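Local coordinates for protein Cwp19 (Clostridioides difficile, PDB 5OQ3) that probably cleaves peptidoglycan in the bacterial cell wall, this part of the longer protein being its glycoside hydrolase domain, a TIM barrel, at residues Asn223-Leu226 against Arg227-Ala231; Leu291-Pro294 against Ile295-Ala299. All blocks are in the same frame, centred on the assembly; numbering follows the deposited sequence.

Contact 1: residues Asn223-Leu226 against Arg227-Ala231; sequences NTLL and RDVKA
D228 OD1 takes two bonds from R227, the residue just before it on helix 214-236 of the TIM barrel, while in the conformer given T224 CG2, from one turn earlier, lies over one face of the same guanidinium. R227 NE reaches D228 OD1 at 2.9 Å, and R227 NH2 reaches the same D228 OD1 at 3.0 Å. Both nitrogens hold the oxygen in the guanidinium plane and approach it from one face of the carboxylate. NE meets it from above that plane, 37° out; NH2 comes on the syn side. The two bonds probably help to hold the guanidinium in place beside the aspartate. A bend at chi3 (70°) turns the arginine chain so that its NE side faces the aspartate. T224 CG2 lies 3.5 Å from R227 NH2, and the methyl then packs against the charged group. The hydroxyl, T224 OG1, is instead bonded to the E220 carbonyl. On the inner side of the helix, L225 and V229 lie alongside each other one turn apart and both touch helix 165-181. L226 and V229 pack on F242 of strand 241-244, which joins the helix to the barrel wall. The backbone repeats the i to i+4 bonds of an alpha helix. R227 N gives a nearly straight bond to N223 O, 173° at the hydrogen, and D228 N, V229 N and K230 N follow to the carbonyls of T224, L225 and L226. The apolar pair closes with L225 CD1 at 3.8 Å from V229 CG2.

Contact 2: residues Leu291-Pro294 against Ile295-Ala299; sequences LYWP and IGLKA
I295 follows P294 directly, and the two form the start of a type II beta turn running from P294 to L297. The turn lies in the loop after strand 286-287 of the TIM barrel, before helix 302-313. Such a loop leaves the C-terminal end of the barrel strands, the end at which TIM-barrel enzymes carry their active sites. The isoleucine side chain rests on Y302 of helix 302-313 and on Q345 and Q346 of helix 343-350. G296 comes next, at the third position of the turn. Its phi is positive (89°), as is usual at this place in a type II turn. Two amides of the turn are bonded to carboxylates from elsewhere in the chain, I295 N to E342 OE1 and G296 N to D301 OD1. L297 then closes the turn. L297 N gives a weak hydrogen bond to P294 O, 3.4 Å long, with 159° at the hydrogen. The first bond of the L297 side chain points toward the 291-294 segment. With CG anti to the backbone N (chi1 -179°), the branch is carried to the W293 side, and CD2 makes the contact. L297 CD2 is 3.4 Å from W293 CD1 and 3.9 Å from W293 CG, so it meets the five-membered part of the indole at a slant. The same methyl, L297 CD2, is 4.2 Å from P294 CD, on the flank of the proline ring. One weak backbone bond thus closes the turn, and one methyl of L297 adds apolar contact with P294 and with W293 just before it. The shape of this surface loop therefore probably rests on the two carboxylates as well as on its own closure.

From the N terminus, helix 214-236 comes first. Contact 1 lies along its middle and closes no loop beyond single helical turns. It packs on strand 241-244, helix 165-181 and helix 275-280. The chain then passes through strand 241-244 and helices 267-270 and 275-280 to strand 286-287. Contact 2 follows in the loop after that strand and closes one tight turn. It borders helices 302-313 and 343-350. The two contacts run in series, neither nested nor crossed. The centres of contact 1 and contact 2 are about 31 Å apart, and they do not touch. Contact 1 belongs to the ring of helices round the barrel, contact 2 to a loop beyond the strand ends.

Contact 1: residues Asn223-Leu226 against Arg227-Ala231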
loop_
_atom_site.group_PDB
_atom_site.type_symbol
_atom_site.label_atom_id
_atom_site.label_comp_id
_atom_site.label_asym_id
_atom_site.label_seq_id
_atom_site.Cartn_x
_atom_site.Cartn_y
_atom_site.Cartn_z
ATOM N N ASN A 223 -12.048 9.234 -1.069
ATOM C CA ASN A 223 -12.087 9.461 -2.504
ATOM C C ASN A 223 -11.414 10.759 -2.895
ATOM O O ASN A 223 -10.645 10.792 -3.861
ATOM C CB ASN A 223 -13.527 9.522 -2.995
ATOM C CG ASN A 223 -14.304 8.238 -2.830
ATOM O OD1 ASN A 223 -13.769 7.185 -2.470
ATOM N ND2 ASN A 223 -15.623 8.349 -3.077
ATOM N N THR A 224 -11.663 11.833 -2.165
ATOM C CA THR A 224 -11.122 13.160 -2.436
ATOM C C THR A 224 -9.621 13.172 -2.338
ATOM O O THR A 224 -8.932 13.843 -3.094
ATOM C CB THR A 224 -11.702 14.184 -1.410
ATOM O OG1 THR A 224 -13.118 14.266 -1.566
ATOM C CG2 THR A 224 -11.216 15.551 -1.653
ATOM N N LEU A 225 -9.088 12.499 -1.330
ATOM C CA LEU A 225 -7.642 12.393 -1.176
ATOM C C LEU A 225 -7.031 11.719 -2.399
ATOM O O LEU A 225 -6.087 12.228 -3.004
ATOM C CB LEU A 225 -7.245 11.623 0.089
ATOM C CG LEU A 225 -5.734 11.422 0.190
ATOM C CD1 LEU A 225 -4.964 12.730 0.305
ATOM C CD2 LEU A 225 -5.451 10.502 1.359
ATOM N N LEU A 226 -7.571 10.569 -2.776
ATOM C CA LEU A 226 -7.065 9.878 -3.957
ATOM C C LEU A 226 -7.111 10.728 -5.202
ATOM O O LEU A 226 -6.122 10.820 -5.950
ATOM C CB LEU A 226 -7.754 8.526 -4.169
ATOM C CG LEU A 226 -7.712 7.525 -3.019
ATOM C CD1 LEU A 226 -8.387 6.218 -3.429
ATOM C CD2 LEU A 226 -6.402 7.245 -2.419
ATOM N N ARG A 227 -8.257 11.346 -5.440
ATOM C CA ARG A 227 -8.413 12.263 -6.564
ATOM C C ARG A 227 -7.345 13.326 -6.575
ATOM O O ARG A 227 -6.744 13.623 -7.614
ATOM C CB ARG A 227 -9.804 12.895 -6.495
ATOM C CG ARG A 227 -10.125 13.847 -7.614
ATOM C CD ARG A 227 -11.343 14.703 -7.263
ATOM N NE ARG A 227 -10.981 15.651 -6.199
ATOM C CZ ARG A 227 -11.835 16.452 -5.572
ATOM N NH1 ARG A 227 -13.149 16.369 -5.843
ATOM N NH2 ARG A 227 -11.396 17.342 -4.670
ATOM N N ASP A 228 -7.145 13.959 -5.434
ATOM C CA ASP A 228 -6.246 15.114 -5.356
ATOM C C ASP A 228 -4.780 14.701 -5.467
ATOM O O ASP A 228 -3.982 15.394 -6.054
ATOM C CB ASP A 228 -6.467 15.868 -4.035
ATOM C CG ASP A 228 -7.786 16.691 -4.007
ATOM O OD1 ASP A 228 -8.505 16.746 -5.044
ATOM O OD2 ASP A 228 -8.003 17.281 -2.928
ATOM N N VAL A 229 -4.412 13.529 -4.967
ATOM C CA VAL A 229 -3.066 12.991 -5.121
ATOM C C VAL A 229 -2.828 12.679 -6.603
ATOM O O VAL A 229 -1.798 13.076 -7.168
ATOM C CB VAL A 229 -2.876 11.721 -4.240
ATOM C CG1 VAL A 229 -1.562 10.993 -4.609
ATOM C CG2 VAL A 229 -2.830 12.117 -2.764
ATOM N N LYS A 230 -3.768 12.015 -7.256
ATOM C CA LYS A 230 -3.614 11.737 -8.674
ATOM C C LYS A 230 -3.417 13.018 -9.473
ATOM O O LYS A 230 -2.521 13.107 -10.319
ATOM C CB LYS A 230 -4.766 10.879 -9.221
ATOM C CG LYS A 230 -4.376 10.360 -10.578
ATOM C CD LYS A 230 -5.139 9.233 -10.968
ATOM C CE LYS A 230 -6.365 9.730 -11.504
ATOM N NZ LYS A 230 -6.116 10.198 -12.884
ATOM N N ALA A 231 -4.266 14.009 -9.194
ATOM C CA ALA A 231 -4.161 15.266 -9.943
ATOM C C ALA A 231 -2.819 15.952 -9.731
ATOM O O ALA A 231 -2.248 16.523 -10.658
ATOM C CB ALA A 231 -5.304 16.194 -9.576
#

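Contact 2: residues Leu291-Pro294 against Ile295-Ala299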
loop_
_atom_site.group_PDB
_atom_site.type_symbol
_atom_site.label_atom_id
_atom_site.label_comp_id
_atom_site.label_asym_id
_atom_site.label_seq_id
_atom_site.Cartn_x
_atom_site.Cartn_y
_atom_site.Cartn_z
ATOM N N LEU A 291 -5.738 -10.345 -2.321
ATOM C CA LEU A 291 -6.432 -11.628 -2.316
ATOM C C LEU A 291 -5.589 -12.660 -1.629
ATOM O O LEU A 291 -5.200 -13.686 -2.211
ATOM C CB LEU A 291 -6.801 -12.035 -3.753
ATOM C CG LEU A 291 -7.628 -11.012 -4.554
ATOM C CD1 LEU A 291 -8.127 -11.683 -5.844
ATOM C CD2 LEU A 291 -8.777 -10.419 -3.770
ATOM N N TYR A 292 -5.418 -12.458 -0.330
ATOM C CA TYR A 292 -4.510 -13.284 0.445
ATOM C C TYR A 292 -5.225 -14.489 1.041
ATOM O O TYR A 292 -5.154 -14.742 2.254
ATOM C CB TYR A 292 -3.841 -12.432 1.539
ATOM C CG TYR A 292 -3.097 -11.184 1.112
ATOM C CD1 TYR A 292 -2.595 -11.016 -0.174
ATOM C CD2 TYR A 292 -2.806 -10.206 2.045
ATOM C CE1 TYR A 292 -1.847 -9.902 -0.507
ATOM C CE2 TYR A 292 -2.081 -9.076 1.702
ATOM C CZ TYR A 292 -1.571 -8.945 0.425
ATOM O OH TYR A 292 -0.832 -7.844 0.071
ATOM N N TRP A 293 -5.858 -15.269 0.168
ATOM C CA TRP A 293 -6.580 -16.437 0.578
ATOM C C TRP A 293 -6.334 -17.555 -0.443
ATOM O O TRP A 293 -6.063 -17.294 -1.610
ATOM C CB TRP A 293 -8.075 -16.144 0.594
ATOM C CG TRP A 293 -8.476 -15.086 1.599
ATOM C CD1 TRP A 293 -8.493 -15.207 2.974
ATOM C CD2 TRP A 293 -8.929 -13.761 1.319
ATOM N NE1 TRP A 293 -8.929 -14.049 3.549
ATOM C CE2 TRP A 293 -9.214 -13.144 2.561
ATOM C CE3 TRP A 293 -9.159 -13.043 0.141
ATOM C CZ2 TRP A 293 -9.709 -11.850 2.649
ATOM C CZ3 TRP A 293 -9.629 -11.747 0.233
ATOM C CH2 TRP A 293 -9.883 -11.157 1.478
ATOM N N PRO A 294 -6.492 -18.810 -0.022
ATOM C CA PRO A 294 -6.453 -19.944 -0.943
ATOM C C PRO A 294 -7.666 -20.043 -1.846
ATOM O O PRO A 294 -8.770 -19.594 -1.511
ATOM C CB PRO A 294 -6.405 -21.174 -0.028
ATOM C CG PRO A 294 -6.157 -20.649 1.319
ATOM C CD PRO A 294 -6.649 -19.257 1.366
ATOM N N ILE A 295 -7.458 -20.695 -2.987
ATOM C CA ILE A 295 -8.565 -21.188 -3.804
ATOM C C ILE A 295 -9.406 -22.144 -2.973
ATOM O O ILE A 295 -8.868 -22.971 -2.277
ATOM C CB ILE A 295 -8.005 -21.857 -5.084
ATOM C CG1 ILE A 295 -7.436 -20.762 -5.982
ATOM C CG2 ILE A 295 -9.077 -22.639 -5.830
ATOM C CD1 ILE A 295 -6.530 -21.247 -7.098
ATOM N N GLY A 296 -10.713 -21.995 -3.031
ATOM C CA GLY A 296 -11.662 -22.881 -2.312
ATOM C C GLY A 296 -12.011 -22.457 -0.899
ATOM O O GLY A 296 -12.784 -23.137 -0.237
ATOM N N LEU A 297 -11.439 -21.366 -0.395
ATOM C CA LEU A 297 -11.764 -20.971 0.979
ATOM C C LEU A 297 -13.175 -20.418 0.972
ATOM O O LEU A 297 -13.451 -19.433 0.298
ATOM C CB LEU A 297 -10.800 -19.892 1.484
ATOM C CG LEU A 297 -11.045 -19.429 2.915
ATOM C CD1 LEU A 297 -10.721 -20.503 3.947
ATOM C CD2 LEU A 297 -10.252 -18.151 3.165
ATOM N N LYS A 298 -14.058 -21.005 1.771
ATOM C CA LYS A 298 -15.487 -20.679 1.708
ATOM C C LYS A 298 -15.802 -19.174 1.896
ATOM O O LYS A 298 -16.547 -18.575 1.093
ATOM C CB LYS A 298 -16.273 -21.536 2.706
ATOM C CG LYS A 298 -17.776 -21.300 2.653
ATOM C CD LYS A 298 -18.526 -22.241 3.589
ATOM C CE LYS A 298 -20.009 -22.237 3.266
ATOM N NZ LYS A 298 -20.579 -20.866 3.171
ATOM N N ALA A 299 -15.228 -18.573 2.941
ATOM C CA ALA A 299 -15.505 -17.156 3.274
ATOM C C ALA A 299 -14.942 -16.176 2.282
ATOM O O ALA A 299 -15.449 -15.044 2.214
ATOM C CB ALA A 299 -14.939 -16.795 4.636
#